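Local coordinates for lipoprotein (Thermotoga maritima, PDB 2F4I), which is of unknown function but is predicted to be a periplasmic lipoprotein and contains an OB-fold, at residues Asp52-Pro55 and Glu56-His59. Numbering follows the deposited sequence. Where two conformers were deposited one is given.
Sequences DENP and ELAH
Asn54 O and Pro55 O take the first two i to i+4 bonds of helix 55-59, Ala58 N reaching Asn54 O at 3.0 Å and His59 N reaching Pro55 O at 2.8 Å, after Asn54 has broken from helix 44-53 with an extended backbone. The Asn54 side chain caps the new turn: OD1 accepts from Leu57 N in a bond that is nearly straight (171°) but weak at 3.3 Å. With CG swung opposite the backbone N (chi1 -167°), the amide lies next to the helix start, and its CG packs 3.7 Å from Leu57 CB, the two side chains meeting at about a right angle. Leu57 CD2 in turn comes within 4.1 Å of Glu53 OE2, a loose contact from the end of the preceding helix. Pro55 follows directly as the first residue of the helix, a place where a proline's missing N-H costs no helical bond. Its carbonyl oxygen also sits over the centre of the His59 imidazole, 3.2 Å above the ring plane. That ring reaches back over the turn because CG lies beside its own backbone N (chi1 -54°). His59 ND1 is hydrogen-bonded to Tyr74 OH on strand 72-81, which probably helps hold the ring's rotation. An alanine in place of His59 would probably leave the Tyr74 hydroxyl without this mate and Pro55 O without the ring lying over it. Ala58 touches Thr50 and Leu51 of helix 44-53 as well as Tyr74, so the short helix packs against both the longer helix and strand 72-81. This is a helix-helix junction in which one asparagine ends the first helix and N-caps the second, with proline at N1.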
loop_
_atom_site.group_PDB
_atom_site.type_symbol
_atom_site.label_atom_id
_atom_site.label_comp_id
_atom_site.label_asym_id
_atom_site.label_seq_id
_atom_site.Cartn_x
_atom_site.Cartn_y
_atom_site.Cartn_z
ATOM N N ASP A 52 3.756 -13.324 -11.029
ATOM C CA ASP A 52 4.802 -14.330 -11.287
ATOM C C ASP A 52 4.602 -15.064 -12.575
ATOM O O ASP A 52 5.556 -15.493 -13.203
ATOM C CB ASP A 52 4.829 -15.432 -10.243
ATOM C CG ASP A 52 5.270 -14.946 -8.922
ATOM O OD1 ASP A 52 5.895 -13.859 -8.922
ATOM O OD2 ASP A 52 4.994 -15.639 -7.908
ATOM N N GLU A 53 3.356 -15.281 -12.923
ATOM C CA GLU A 53 3.023 -15.959 -14.162
ATOM C C GLU A 53 3.027 -15.049 -15.404
ATOM O O GLU A 53 3.524 -15.424 -16.440
ATOM C CB GLU A 53 1.670 -16.593 -13.938
ATOM C CG GLU A 53 0.919 -16.948 -15.146
ATOM C CD GLU A 53 -0.526 -17.152 -14.797
ATOM O OE1 GLU A 53 -0.767 -17.726 -13.680
ATOM O OE2 GLU A 53 -1.385 -16.686 -15.611
ATOM N N ASN A 54 2.481 -13.838 -15.274
ATOM C CA ASN A 54 2.239 -12.967 -16.407
ATOM C C ASN A 54 1.961 -11.530 -15.959
ATOM O O ASN A 54 0.805 -11.160 -15.735
ATOM C CB ASN A 54 1.049 -13.503 -17.195
ATOM C CG ASN A 54 0.895 -12.857 -18.563
ATOM O OD1 ASN A 54 1.368 -11.744 -18.814
ATOM N ND2 ASN A 54 0.162 -13.550 -19.445
ATOM N N PRO A 55 3.017 -10.713 -15.835
ATOM C CA PRO A 55 2.865 -9.379 -15.268
ATOM C C PRO A 55 1.933 -8.471 -16.058
ATOM O O PRO A 55 1.223 -7.698 -15.452
ATOM C CB PRO A 55 4.295 -8.825 -15.241
ATOM C CG PRO A 55 5.173 -9.991 -15.316
ATOM C CD PRO A 55 4.427 -10.956 -16.209
ATOM N N GLU A 56 1.895 -8.591 -17.379
ATOM C CA GLU A 56 0.978 -7.767 -18.188
ATOM C C GLU A 56 -0.484 -8.137 -17.957
ATOM O O GLU A 56 -1.292 -7.251 -17.831
ATOM C CB GLU A 56 1.343 -7.640 -19.676
ATOM C CG GLU A 56 0.820 -6.275 -20.313
ATOM C CD GLU A 56 1.569 -4.990 -19.847
ATOM O OE1 GLU A 56 2.820 -4.971 -19.974
ATOM O OE2 GLU A 56 0.909 -3.987 -19.395
ATOM N N LEU A 57 -0.794 -9.420 -17.814
ATOM C CA LEU A 57 -2.101 -9.839 -17.375
ATOM C C LEU A 57 -2.418 -9.285 -16.013
ATOM O O LEU A 57 -3.526 -8.822 -15.817
ATOM C CB LEU A 57 -2.194 -11.337 -17.337
ATOM C CG LEU A 57 -3.556 -11.942 -17.068
ATOM C CD1 LEU A 57 -4.584 -11.470 -18.078
ATOM C CD2 LEU A 57 -3.441 -13.488 -17.048
ATOM N N ALA A 58 -1.468 -9.334 -15.072
ATOM C CA ALA A 58 -1.660 -8.742 -13.736
ATOM C C ALA A 58 -1.984 -7.252 -13.849
ATOM O O ALA A 58 -2.958 -6.793 -13.265
ATOM C CB ALA A 58 -0.438 -9.008 -12.807
ATOM N N HIS A 59 -1.220 -6.496 -14.629
ATOM C CA HIS A 59 -1.495 -5.065 -14.760
ATOM C C HIS A 59 -2.947 -4.899 -15.238
ATOM O O HIS A 59 -3.687 -4.134 -14.677
ATOM C CB HIS A 59 -0.520 -4.309 -15.703
ATOM C CG HIS A 59 0.931 -4.490 -15.378
ATOM N ND1 HIS A 59 1.412 -4.538 -14.084
ATOM C CD2 HIS A 59 2.017 -4.611 -16.186
ATOM C CE1 HIS A 59 2.729 -4.672 -14.112
ATOM N NE2 HIS A 59 3.117 -4.735 -15.371
#